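Local coordinates for protein alpha-L-rhamnosidase (PDB 3W5M) that hydrolyses terminal non-reducing alpha-L-rhamnose residues from flavonoid glycosides and gum arabic, and binds L-rhamnose through a calcium-dependent carbohydrate-binding module, at residues Leu727-Arg739 with Leu788-Tyr800. Numbering follows the deposited sequence.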
loop_
_atom_site.group_PDB
_atom_site.type_symbol
_atom_site.label_atom_id
_atom_site.label_comp_id
_atom_site.label_asym_id
_atom_site.label_seq_id
_atom_site.Cartn_x
_atom_site.Cartn_y
_atom_site.Cartn_z
ATOM N N LEU A 727 1.922 21.006 -16.625
ATOM C CA LEU A 727 1.325 21.536 -17.873
ATOM C C LEU A 727 2.397 22.140 -18.764
ATOM O O LEU A 727 2.334 22.029 -20.016
ATOM C CB LEU A 727 0.220 22.569 -17.576
ATOM C CG LEU A 727 -1.117 22.019 -17.051
ATOM C CD1 LEU A 727 -2.008 23.138 -16.536
ATOM C CD2 LEU A 727 -1.855 21.148 -18.062
ATOM N N ARG A 728 3.371 22.793 -18.132
ATOM C CA ARG A 728 4.510 23.386 -18.827
ATOM C C ARG A 728 5.350 22.295 -19.498
ATOM O O ARG A 728 5.738 22.424 -20.677
ATOM C CB ARG A 728 5.327 24.250 -17.880
ATOM C CG ARG A 728 6.694 24.646 -18.390
ATOM C CD ARG A 728 7.452 25.360 -17.294
ATOM N NE ARG A 728 6.913 26.694 -17.050
ATOM C CZ ARG A 728 7.254 27.453 -16.008
ATOM N NH1 ARG A 728 8.126 26.994 -15.116
ATOM N NH2 ARG A 728 6.723 28.667 -15.856
ATOM N N TYR A 729 5.591 21.206 -18.764
ATOM C CA TYR A 729 6.215 20.014 -19.324
ATOM C C TYR A 729 5.436 19.481 -20.521
ATOM O O TYR A 729 6.030 19.145 -21.549
ATOM C CB TYR A 729 6.353 18.894 -18.255
ATOM C CG TYR A 729 6.742 17.555 -18.858
ATOM C CD1 TYR A 729 8.085 17.212 -19.042
ATOM C CD2 TYR A 729 5.758 16.643 -19.272
ATOM C CE1 TYR A 729 8.437 15.997 -19.628
ATOM C CE2 TYR A 729 6.104 15.417 -19.814
ATOM C CZ TYR A 729 7.434 15.114 -20.006
ATOM O OH TYR A 729 7.740 13.909 -20.567
ATOM N N LEU A 730 4.119 19.401 -20.404
ATOM C CA LEU A 730 3.307 18.792 -21.446
ATOM C C LEU A 730 3.272 19.662 -22.707
ATOM O O LEU A 730 3.245 19.147 -23.823
ATOM C CB LEU A 730 1.886 18.558 -20.950
ATOM C CG LEU A 730 1.698 17.404 -19.939
ATOM C CD1 LEU A 730 0.272 17.445 -19.422
ATOM C CD2 LEU A 730 2.031 16.027 -20.523
ATOM N N GLU A 731 3.244 20.974 -22.522
ATOM C CA GLU A 731 3.276 21.896 -23.670
ATOM C C GLU A 731 4.608 21.816 -24.408
ATOM O O GLU A 731 4.641 21.826 -25.639
ATOM C CB GLU A 731 2.995 23.331 -23.223
ATOM C CG GLU A 731 3.116 24.356 -24.340
ATOM C CD GLU A 731 2.241 25.583 -24.125
ATOM O OE1 GLU A 731 2.145 26.068 -22.973
ATOM O OE2 GLU A 731 1.646 26.068 -25.121
ATOM N N LYS A 732 5.705 21.720 -23.661
ATOM C CA LYS A 732 7.027 21.561 -24.264
ATOM C C LYS A 732 7.130 20.253 -25.069
ATOM O O LYS A 732 7.713 20.225 -26.155
ATOM C CB LYS A 732 8.105 21.622 -23.187
ATOM C CG LYS A 732 9.516 21.696 -23.739
ATOM C CD LYS A 732 10.546 21.609 -22.624
ATOM C CE LYS A 732 11.960 21.641 -23.190
ATOM N NZ LYS A 732 12.903 21.009 -22.229
ATOM N N HIS A 733 6.547 19.182 -24.545
ATOM C CA HIS A 733 6.511 17.874 -25.218
ATOM C C HIS A 733 5.223 17.618 -26.010
ATOM O O HIS A 733 4.513 16.615 -25.814
ATOM C CB HIS A 733 6.828 16.768 -24.197
ATOM C CG HIS A 733 8.155 16.962 -23.541
ATOM N ND1 HIS A 733 9.275 16.253 -23.910
ATOM C CD2 HIS A 733 8.561 17.842 -22.595
ATOM C CE1 HIS A 733 10.309 16.655 -23.190
ATOM N NE2 HIS A 733 9.904 17.622 -22.387
ATOM N N SER A 734 4.937 18.551 -26.923
ATOM C CA SER A 734 3.789 18.464 -27.835
ATOM C C SER A 734 4.094 19.312 -29.085
ATOM O O SER A 734 4.980 20.162 -29.058
ATOM C CB SER A 734 2.507 18.961 -27.160
ATOM O OG SER A 734 2.660 20.319 -26.824
ATOM N N ASP A 735 3.350 19.068 -30.157
ATOM C CA ASP A 735 3.545 19.790 -31.419
ATOM C C ASP A 735 2.182 20.364 -31.818
ATOM O O ASP A 735 1.258 19.612 -32.106
ATOM C CB ASP A 735 4.129 18.822 -32.471
ATOM C CG ASP A 735 4.361 19.484 -33.856
ATOM O OD1 ASP A 735 3.963 20.646 -34.082
ATOM O OD2 ASP A 735 4.941 18.814 -34.729
ATOM N N GLY A 736 2.058 21.694 -31.791
ATOM C CA GLY A 736 0.765 22.382 -31.949
ATOM C C GLY A 736 -0.274 21.813 -31.010
ATOM O O GLY A 736 -1.435 21.646 -31.379
ATOM N N LEU A 737 0.193 21.449 -29.808
ATOM C CA LEU A 737 -0.613 20.923 -28.704
ATOM C C LEU A 737 -1.031 19.462 -28.841
ATOM O O LEU A 737 -1.755 18.941 -27.990
ATOM C CB LEU A 737 -1.812 21.836 -28.408
ATOM C CG LEU A 737 -1.422 23.289 -28.111
ATOM C CD1 LEU A 737 -2.682 24.136 -28.089
ATOM C CD2 LEU A 737 -0.633 23.426 -26.807
ATOM N N LEU A 738 -0.576 18.794 -29.905
ATOM C CA LEU A 738 -0.883 17.385 -30.079
ATOM C C LEU A 738 0.220 16.611 -29.398
ATOM O O LEU A 738 1.396 16.923 -29.569
ATOM C CB LEU A 738 -0.978 17.005 -31.571
ATOM C CG LEU A 738 -1.980 17.814 -32.412
ATOM C CD1 LEU A 738 -2.000 17.261 -33.839
ATOM C CD2 LEU A 738 -3.387 17.835 -31.797
ATOM N N ARG A 739 -0.159 15.608 -28.608
ATOM C CA ARG A 739 0.843 14.836 -27.880
ATOM C C ARG A 739 1.267 13.586 -28.659
ATOM O O ARG A 739 0.456 13.025 -29.408
ATOM C CB ARG A 739 0.298 14.476 -26.486
ATOM C CG ARG A 739 0.185 15.712 -25.590
ATOM C CD ARG A 739 1.430 15.864 -24.726
ATOM N NE ARG A 739 1.553 14.741 -23.780
ATOM C CZ ARG A 739 2.715 14.260 -23.328
ATOM N NH1 ARG A 739 3.858 14.777 -23.733
ATOM N NH2 ARG A 739 2.724 13.243 -22.461
ATOM N N LEU A 788 -5.463 27.931 -22.297
ATOM C CA LEU A 788 -4.734 26.709 -22.677
ATOM C C LEU A 788 -5.678 25.584 -23.024
ATOM O O LEU A 788 -5.482 24.934 -24.041
ATOM C CB LEU A 788 -3.774 26.257 -21.572
ATOM C CG LEU A 788 -3.040 24.941 -21.864
ATOM C CD1 LEU A 788 -2.167 25.025 -23.118
ATOM C CD2 LEU A 788 -2.195 24.533 -20.664
ATOM N N PHE A 789 -6.673 25.332 -22.162
ATOM C CA PHE A 789 -7.708 24.321 -22.394
ATOM C C PHE A 789 -8.434 24.535 -23.717
ATOM O O PHE A 789 -8.538 23.598 -24.517
ATOM C CB PHE A 789 -8.729 24.267 -21.248
ATOM C CG PHE A 789 -9.879 23.326 -21.495
ATOM C CD1 PHE A 789 -9.655 22.001 -21.862
ATOM C CD2 PHE A 789 -11.189 23.762 -21.349
ATOM C CE1 PHE A 789 -10.714 21.131 -22.073
ATOM C CE2 PHE A 789 -12.259 22.898 -21.560
ATOM C CZ PHE A 789 -12.023 21.576 -21.935
ATOM N N THR A 790 -8.918 25.764 -23.931
ATOM C CA THR A 790 -9.564 26.170 -25.212
ATOM C C THR A 790 -8.697 25.799 -26.433
ATOM O O THR A 790 -9.193 25.246 -27.418
ATOM C CB THR A 790 -9.802 27.694 -25.238
ATOM O OG1 THR A 790 -10.591 28.062 -24.104
ATOM C CG2 THR A 790 -10.549 28.111 -26.516
ATOM N N ARG A 791 -7.406 26.113 -26.356
ATOM C CA ARG A 791 -6.495 25.867 -27.484
ATOM C C ARG A 791 -6.220 24.392 -27.738
ATOM O O ARG A 791 -6.161 23.966 -28.891
ATOM C CB ARG A 791 -5.218 26.669 -27.352
ATOM C CG ARG A 791 -5.459 28.151 -27.538
ATOM C CD ARG A 791 -4.163 28.928 -27.562
ATOM N NE ARG A 791 -3.569 29.027 -26.239
ATOM C CZ ARG A 791 -2.467 28.389 -25.858
ATOM N NH1 ARG A 791 -1.830 27.579 -26.696
ATOM N NH2 ARG A 791 -2.004 28.555 -24.629
ATOM N N ILE A 792 -6.106 23.595 -26.671
ATOM C CA ILE A 792 -5.949 22.160 -26.829
ATOM C C ILE A 792 -7.197 21.490 -27.352
ATOM O O ILE A 792 -7.108 20.601 -28.212
ATOM C CB ILE A 792 -5.545 21.453 -25.521
ATOM C CG1 ILE A 792 -4.274 22.073 -24.961
ATOM C CG2 ILE A 792 -5.266 19.971 -25.813
ATOM C CD1 ILE A 792 -3.991 21.641 -23.524
ATOM N N ARG A 793 -8.358 21.877 -26.814
ATOM C CA ARG A 793 -9.613 21.320 -27.293
ATOM C C ARG A 793 -9.775 21.576 -28.801
ATOM O O ARG A 793 -10.265 20.709 -29.507
ATOM C CB ARG A 793 -10.820 21.870 -26.533
ATOM C CG ARG A 793 -12.142 21.320 -27.032
ATOM C CD ARG A 793 -13.278 21.472 -26.052
ATOM N NE ARG A 793 -13.405 22.832 -25.553
ATOM C CZ ARG A 793 -14.164 23.175 -24.513
ATOM N NH1 ARG A 793 -14.873 22.245 -23.846
ATOM N NH2 ARG A 793 -14.209 24.452 -24.136
ATOM N N LYS A 794 -9.381 22.755 -29.264
ATOM C CA LYS A 794 -9.526 23.074 -30.698
ATOM C C LYS A 794 -8.584 22.222 -31.549
ATOM O O LYS A 794 -8.999 21.633 -32.546
ATOM C CB LYS A 794 -9.290 24.544 -31.008
ATOM C CG LYS A 794 -10.011 24.928 -32.289
ATOM C CD LYS A 794 -9.235 25.882 -33.177
ATOM C CE LYS A 794 -10.029 26.149 -34.459
ATOM N NZ LYS A 794 -9.414 27.195 -35.328
ATOM N N ALA A 795 -7.323 22.156 -31.132
ATOM C CA ALA A 795 -6.337 21.305 -31.781
ATOM C C ALA A 795 -6.800 19.852 -31.723
ATOM O O ALA A 795 -6.729 19.134 -32.736
ATOM C CB ALA A 795 -4.959 21.496 -31.154
ATOM N N PHE A 796 -7.340 19.424 -30.578
ATOM C CA PHE A 796 -7.854 18.072 -30.464
ATOM C C PHE A 796 -8.982 17.765 -31.456
ATOM O O PHE A 796 -8.983 16.696 -32.094
ATOM C CB PHE A 796 -8.345 17.778 -29.035
ATOM C CG PHE A 796 -8.780 16.368 -28.832
ATOM C CD1 PHE A 796 -10.046 15.953 -29.226
ATOM C CD2 PHE A 796 -7.909 15.431 -28.240
ATOM C CE1 PHE A 796 -10.447 14.640 -29.057
ATOM C CE2 PHE A 796 -8.310 14.123 -28.068
ATOM C CZ PHE A 796 -9.573 13.725 -28.468
ATOM N N GLN A 797 -9.952 18.672 -31.563
ATOM C CA GLN A 797 -11.148 18.399 -32.374
ATOM C C GLN A 797 -10.764 18.339 -33.838
ATOM O O GLN A 797 -11.235 17.480 -34.579
ATOM C CB GLN A 797 -12.213 19.467 -32.177
ATOM C CG GLN A 797 -13.032 19.269 -30.916
ATOM C CD GLN A 797 -13.653 20.562 -30.436
ATOM O OE1 GLN A 797 -13.359 21.635 -30.966
ATOM N NE2 GLN A 797 -14.512 20.470 -29.428
ATOM N N THR A 798 -9.874 19.237 -34.225
ATOM C CA THR A 798 -9.381 19.269 -35.599
ATOM C C THR A 798 -8.654 17.982 -35.996
ATOM O O THR A 798 -8.816 17.495 -37.126
ATOM C CB THR A 798 -8.493 20.502 -35.831
ATOM O OG1 THR A 798 -9.287 21.674 -35.615
ATOM C CG2 THR A 798 -7.943 20.533 -37.255
ATOM N N ALA A 799 -7.889 17.421 -35.059
ATOM C CA ALA A 799 -7.027 16.283 -35.357
ATOM C C ALA A 799 -7.768 14.965 -35.337
ATOM O O ALA A 799 -7.487 14.096 -36.164
ATOM C CB ALA A 799 -5.817 16.250 -34.410
ATOM N N TYR A 800 -8.728 14.812 -34.425
ATOM C CA TYR A 800 -9.291 13.500 -34.148
ATOM C C TYR A 800 -10.801 13.335 -34.267
ATOM O O TYR A 800 -11.295 12.196 -34.218
ATOM C CB TYR A 800 -8.813 12.990 -32.760
ATOM C CG TYR A 800 -7.360 13.276 -32.421
ATOM C CD1 TYR A 800 -6.309 12.678 -33.131
ATOM C CD2 TYR A 800 -7.032 14.136 -31.361
ATOM C CE1 TYR A 800 -4.983 12.944 -32.798
ATOM C CE2 TYR A 800 -5.719 14.416 -31.028
ATOM C CZ TYR A 800 -4.698 13.816 -31.731
ATOM O OH TYR A 800 -3.399 14.112 -31.379
#
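Leu738 and Tyr800 run alongside in opposite senses, CD2 of the leucine approaching the ring at a slant, 3.7 Å from Tyr800 OH. Ala799 CB sits over the centre of one face of that ring, while its edge, through Tyr800 CD2, meets a face of the Phe796 ring toward the rim. Glu731 OE2 faces the guanidinium of Arg791 edge-on, and Leu737 CD1 comes to it aslant. Although carboxylate and guanidinium planes are only 18° apart, Glu731 OE2 and Arg791 NH1 stay 4.1 Å from each other, too far for a salt bridge; Arg791 NE is instead paired with Asp787.

No hydrogen bond crosses the contact, so leucines do the joining. Leu737 sets CD1 on the helix backbone, 3.6 Å from Arg791 C, and beside Ile792 CG1. With CG anti to the carbonyl carbon (chi1 -56°), Leu738 turns CD2 toward the methyls of Ala795 and Ala799. The latter, Ala799 CB, is 3.9 Å from Leu738 CD2. Cutting Leu738 back to an alanine is likely to leave a gap against Ala795 and Ala799, with only CB left near the tyrosine hydroxyl, whose hydrogen bond is to Thr761. Deeper in, Leu727 CD2 and Leu788 CD2 meet at 4.3 Å.

A type I' turn from Asp735 to Leu738 presents both leucines, and Gly736 O rests 3.5 Å from Ala795 CB. Just after the turn, Arg739 NH1 donates to His733 O, which lies near the guanidinium plane, while Leu730 CD2 sits over one guanidinium face. The axes of the short helical segments, crossing at 34°, come no closer than 13.2 Å, a separation bridged by the turn and its leucines. Helix 756-777 lies against both segments. Here a turn following one helix packs its leucines against another, probably both of the outer layer of the (alpha/alpha)6-barrel, the catalytic domain of family 78 glycoside hydrolases.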